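Local coordinates for protein Ribose/Galactose Isomerase (Vibrio parahaemolyticus, PDB 3ONO) that probably interconverts aldose and ketose sugar phosphates, as an isomerase of the LacAB/RpiB family, at residues M9-N12 / S13-A16; G79-M82 / S83-H87; Y94-E97 / P98-F102. All blocks are in the same frame, centred on the assembly; numbering follows the deposited sequence. Where two conformers were deposited one is given.

Interaction 1 (M9-N12 / S13-A16); sequences MMEN and SQAA
In the loop that leads from strand 5-8 of the parallel sheet to helix 18-31, Glu11 folds its carboxylate back over the turn made by Ser13 and Gln14. The chain gets there because a chi1 of 50° tucks CG over its own backbone and the next bond bends again, so that both oxygens face the backbone just ahead. OE2 takes two bonds from one residue: Ser13 OG reaches it on the syn side at 2.9 Å, and Ser13 N, also 2.9 Å from OE2, comes from above the carboxylate plane. Glu11 OE1 receives Gln14 N at 3.1 Å, and the same N-H leans on Glu11 O at 3.3 Å; with an angle of 137° at the hydrogen to each acceptor, it is shared between them. Glutamate suits this place, being long enough to curl round and collect successive N-H groups, while its side chain also packs on Leu54 of helix 51-63 and Cys74 of strand 69-74.

Gln14 adds a further tie, its NE2 donating to Ser13 OG at 3.0 Å, so the hydroxyl both gives and receives. Met10, a selenomethionine, sets its terminal methyl CE against a carbonyl oxygen, 3.2 Å from Gln14 O; its unbranched selenoether chain, bent at the last torsion, also touches Asn18 and Val21. Asn12 ND2 bonds to Leu49 O, tying the turn to the loop before helix 51-63, while Asn12 O weakly receives Ala15 N. Such a strand-to-helix connection, at the C-terminal edge of a parallel sheet flanked by helices, belongs to Rossmann-like alpha/beta folds.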
# COMPACT_ATOMS: atom_id res chain seq x y z
N MSE A 9 22.96 -2.37 5.77
CA MSE A 9 23.16 -2.57 7.21
C MSE A 9 21.85 -2.89 7.90
O MSE A 9 20.90 -2.10 7.85
CB MSE A 9 23.85 -1.35 7.84
CG MSE A 9 23.12 -0.06 7.63
SE MSE A 9 24.12 1.42 8.42
CE MSE A 9 25.60 1.47 7.21
N MSE A 10 21.79 -4.06 8.52
CA MSE A 10 20.57 -4.54 9.17
C MSE A 10 20.83 -4.88 10.64
O MSE A 10 21.98 -5.16 11.03
CB MSE A 10 19.95 -5.69 8.38
CG MSE A 10 19.34 -5.19 7.10
SE MSE A 10 18.91 -6.62 5.85
CE MSE A 10 17.52 -7.46 6.93
N GLU A 11 19.79 -4.79 11.46
CA GLU A 11 19.90 -4.98 12.91
C GLU A 11 19.24 -6.29 13.37
O GLU A 11 18.78 -7.09 12.55
CB GLU A 11 19.32 -3.78 13.68
CG GLU A 11 17.92 -3.36 13.22
CD GLU A 11 16.86 -4.41 13.50
OE1 GLU A 11 16.40 -5.03 12.53
OE2 GLU A 11 16.48 -4.60 14.67
N ASN A 12 19.23 -6.51 14.69
CA ASN A 12 18.95 -7.85 15.22
C ASN A 12 17.54 -8.36 14.92
O ASN A 12 17.35 -9.55 14.64
CB ASN A 12 19.26 -7.92 16.72
CG ASN A 12 18.26 -7.17 17.56
OD1 ASN A 12 17.21 -7.73 17.93
ND2 ASN A 12 18.55 -5.90 17.87
N SER A 13 16.55 -7.48 14.95
CA SER A 13 15.18 -7.99 14.80
C SER A 13 14.94 -8.59 13.41
O SER A 13 14.13 -9.52 13.25
CB SER A 13 14.11 -6.93 15.15
OG SER A 13 13.98 -5.93 14.14
N GLN A 14 15.65 -8.07 12.41
CA GLN A 14 15.47 -8.52 11.03
C GLN A 14 16.67 -9.28 10.46
O GLN A 14 16.76 -9.52 9.26
CB GLN A 14 15.15 -7.33 10.12
CG GLN A 14 14.03 -6.47 10.66
CD GLN A 14 12.77 -7.28 10.92
OE1 GLN A 14 12.32 -8.06 10.07
NE2 GLN A 14 12.19 -7.11 12.11
N ALA A 15 17.59 -9.67 11.33
CA ALA A 15 18.86 -10.25 10.89
C ALA A 15 18.71 -11.55 10.11
O ALA A 15 19.53 -11.83 9.24
CB ALA A 15 19.80 -10.47 12.08
N ALA A 16 17.67 -12.32 10.41
CA ALA A 16 17.42 -13.59 9.69
C ALA A 16 17.21 -13.32 8.22
O ALA A 16 17.45 -14.19 7.39
CB ALA A 16 16.21 -14.31 10.26

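Interaction 2 (G79-M82 / S83-H87); sequences GALM and SCNLH
Leu81 O is gripped twice by Asn85, once by the backbone N at 3.1 Å and once by the side-chain ND2 at 3.0 Å. The two donors arrive from opposite faces of the carbonyl plane; the hydrogen bond from ND2 is the more bent, 131° at the hydrogen. The two preceding i to i+4 bonds are regular, Ser83 N to Gly79 O and Cys84 N to Ala80 O both at 2.9 Å, whereas Leu86 N to Met82 O stretches to a weak 3.4 Å as the helix nears its end. In the conformer described, Leu81 CD2 comes near the same amide, 3.9 Å from Asn85 ND2.

Further out, ND2 also donates to Cys92 O, which fixes the amide's rotation. A chi1 of 174° places Ser83 OG to reach Tyr51 O, and small Ala80 and Cys84 let the helix lie close on strand 69-74. Leu81 meets Leu81 of the second subunit, and Met82, a selenomethionine, packs on Cys92 of that subunit, as apolar residues should at a buried interface. Asparagine can thus give N-H groups to two carbonyls within this hydrophobic setting without introducing a net charge.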
# COMPACT_ATOMS: atom_id res chain seq x y z
N GLY A 79 12.42 3.03 13.29
CA GLY A 79 13.56 3.24 14.17
C GLY A 79 14.81 3.55 13.36
O GLY A 79 15.55 4.49 13.65
N ALA A 80 15.05 2.76 12.32
CA ALA A 80 16.28 2.96 11.55
C ALA A 80 16.26 4.32 10.84
O ALA A 80 17.28 5.00 10.77
CB ALA A 80 16.48 1.82 10.55
N LEU A 81 15.11 4.71 10.32
CA LEU A 81 14.98 5.99 9.61
C LEU A 81 15.22 7.17 10.55
O LEU A 81 15.93 8.14 10.21
CB LEU A 81 13.57 6.04 9.03
CG LEU A 81 12.78 7.27 8.61
CD1 LEU A 81 11.45 6.75 8.11
CD2 LEU A 81 12.54 8.25 9.73
N MSE A 82 14.67 7.08 11.76
CA MSE A 82 14.82 8.20 12.70
C MSE A 82 16.23 8.24 13.29
O MSE A 82 16.78 9.33 13.55
CB MSE A 82 13.74 8.13 13.76
CG MSE A 82 12.34 8.26 13.14
SE MSE A 82 10.96 8.30 14.49
CE MSE A 82 11.44 6.62 15.35
N SER A 83 16.80 7.05 13.47
CA SER A 83 18.19 6.91 13.97
C SER A 83 19.21 7.45 12.96
O SER A 83 20.19 8.08 13.34
CB SER A 83 18.47 5.42 14.26
OG SER A 83 19.83 5.20 14.62
N CYS A 84 18.97 7.22 11.68
CA CYS A 84 19.88 7.78 10.64
C CYS A 84 19.74 9.30 10.52
O CYS A 84 20.74 10.03 10.44
CB CYS A 84 19.56 7.15 9.28
SG CYS A 84 20.18 5.46 9.13
N ASN A 85 18.50 9.78 10.46
CA ASN A 85 18.28 11.20 10.16
C ASN A 85 18.80 12.18 11.20
O ASN A 85 19.05 13.35 10.89
CB ASN A 85 16.80 11.47 9.85
CG ASN A 85 16.45 11.18 8.38
OD1 ASN A 85 16.99 11.82 7.48
ND2 ASN A 85 15.56 10.21 8.14
N LEU A 86 18.99 11.73 12.44
CA LEU A 86 19.54 12.64 13.44
C LEU A 86 20.96 13.06 13.11
O LEU A 86 21.41 14.13 13.52
CB LEU A 86 19.52 12.03 14.85
CG LEU A 86 20.48 10.86 15.10
CD1 LEU A 86 21.80 11.37 15.72
CD2 LEU A 86 19.83 9.84 16.05
N HIS A 87 21.69 12.23 12.37
CA HIS A 87 23.11 12.52 12.13
C HIS A 87 23.33 13.51 11.00
O HIS A 87 22.73 13.38 9.94
CB HIS A 87 23.86 11.23 11.80
CG HIS A 87 23.86 10.23 12.92
ND1 HIS A 87 24.78 10.26 13.95
CD2 HIS A 87 23.04 9.18 13.17
CE1 HIS A 87 24.53 9.27 14.79
NE2 HIS A 87 23.47 8.60 14.34

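Interaction 3 (Y94-E97 / P98-F102); sequences YCLE and PSDAF
Pro98 opens the second segment right after Glu97; lacking an N-H, proline leaves no donor unsatisfied in the first turn of the helix, and it packs on Asn128 and Tyr131 of helix 125-136. Ser99 follows and is held by the Glu97 carboxylate: its N donates to OE1 at 3.0 Å, from well above the carboxylate plane, and in the conformer described its OG donates to OE2 at 2.7 Å on the syn side. With chi1 at 59°, Glu97 swings its acid over the helix start.

Asp100 returns the grip. Its N bonds to Glu97 O at 3.0 Å, while OD2 receives Glu97 N at 3.1 Å and, through its anti lone pair, Leu96 N at 2.8 Å. Glu97 as N-cap and Asp100 thus make a capping box on helix 98-108. The same OD2 lies in plane at the edge of the Tyr94 ring, 3.5 Å from CE1. A water donates to Asp100 OD1 and to Tyr94 OH, which is also hydrogen-bonded with Thr76 O of the second subunit. The two acids come close, but Lys119 of that subunit forms salt bridges with both and probably offsets their charge. Ala101 then sets its small CB 3.7 Å from the modelled Cys95 SG; Cys95 also packs on Ile113 and Leu115 of strand 112-116.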
# COMPACT_ATOMS: atom_id res chain seq x y z
N TYR A 94 12.09 6.96 3.80
CA TYR A 94 11.45 5.64 3.87
C TYR A 94 11.39 5.06 2.46
O TYR A 94 11.44 5.79 1.47
CB TYR A 94 10.04 5.72 4.49
CG TYR A 94 9.00 6.44 3.64
CD1 TYR A 94 8.40 5.81 2.54
CD2 TYR A 94 8.61 7.75 3.93
CE1 TYR A 94 7.45 6.47 1.74
CE2 TYR A 94 7.64 8.42 3.13
CZ TYR A 94 7.08 7.77 2.05
OH TYR A 94 6.15 8.41 1.25
N CYS A 95 11.31 3.74 2.35
CA CYS A 95 11.13 3.15 1.04
C CYS A 95 10.32 1.89 1.20
O CYS A 95 10.84 0.89 1.68
CB CYS A 95 12.49 2.82 0.44
SG CYS A 95 12.36 2.59 -1.31
N LEU A 96 9.06 1.94 0.79
CA LEU A 96 8.14 0.83 0.99
C LEU A 96 7.71 0.14 -0.30
O LEU A 96 7.26 -1.00 -0.28
CB LEU A 96 6.90 1.32 1.74
CG LEU A 96 7.23 1.94 3.11
CD1 LEU A 96 5.94 2.42 3.75
CD2 LEU A 96 7.94 0.94 4.01
N GLU A 97 7.83 0.84 -1.42
CA GLU A 97 7.41 0.28 -2.71
C GLU A 97 8.26 1.01 -3.75
O GLU A 97 8.82 2.07 -3.46
CB GLU A 97 5.91 0.44 -2.91
CG GLU A 97 5.41 1.87 -2.88
CD GLU A 97 5.38 2.46 -4.28
OE1 GLU A 97 5.76 1.74 -5.22
OE2 GLU A 97 4.97 3.62 -4.44
N PRO A 98 8.44 0.43 -4.94
CA PRO A 98 9.42 0.94 -5.91
C PRO A 98 9.34 2.43 -6.26
O PRO A 98 10.39 3.05 -6.40
CB PRO A 98 9.14 0.10 -7.16
CG PRO A 98 8.58 -1.16 -6.61
CD PRO A 98 7.80 -0.82 -5.39
N SER A 99 8.15 3.00 -6.41
CA SER A 99 8.13 4.41 -6.80
C SER A 99 8.59 5.35 -5.68
O SER A 99 8.94 6.51 -5.93
CB SER A 99 6.76 4.82 -7.35
OG SER A 99 5.90 5.25 -6.32
N ASP A 100 8.60 4.87 -4.43
CA ASP A 100 9.23 5.65 -3.35
C ASP A 100 10.70 5.93 -3.63
O ASP A 100 11.21 7.01 -3.33
CB ASP A 100 9.18 4.90 -2.00
CG ASP A 100 7.75 4.76 -1.45
OD1 ASP A 100 6.87 5.57 -1.81
OD2 ASP A 100 7.53 3.85 -0.61
N ALA A 101 11.40 4.92 -4.15
CA ALA A 101 12.83 5.00 -4.37
C ALA A 101 13.12 6.01 -5.48
O ALA A 101 14.02 6.86 -5.36
CB ALA A 101 13.39 3.63 -4.76
N PHE A 102 12.37 5.90 -6.57
CA PHE A 102 12.53 6.85 -7.66
C PHE A 102 12.29 8.29 -7.22
O PHE A 102 13.13 9.16 -7.44
CB PHE A 102 11.63 6.52 -8.83
CG PHE A 102 11.76 7.49 -9.96
CD1 PHE A 102 12.87 7.45 -10.78
CD2 PHE A 102 10.81 8.47 -10.15
CE1 PHE A 102 13.02 8.37 -11.80
CE2 PHE A 102 10.95 9.39 -11.18
CZ PHE A 102 12.04 9.34 -12.00
O HOH W 1 7.20 8.26 -1.54

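From the N terminus, interaction 1 comes first, turning the chain from strand 5-8 toward helix 18-31. Interaction 2 lies later, on helix 78-85 after strand 69-74, and interaction 3 follows strand 92-94 at the start of helix 98-108. They are a strand-to-helix turn, helical i to i+4 bonds and a helix cap; none closes a long loop, and the three run in series without nesting or crossing. Interactions 1 and 2 have centres about 16 Å apart and do not touch; residues 79-87 and 94-102 do, where Leu81 CD1 packs on Tyr94 CB at 4.0 Å. These two also reach the second subunit, while interaction 1 touches no other chain.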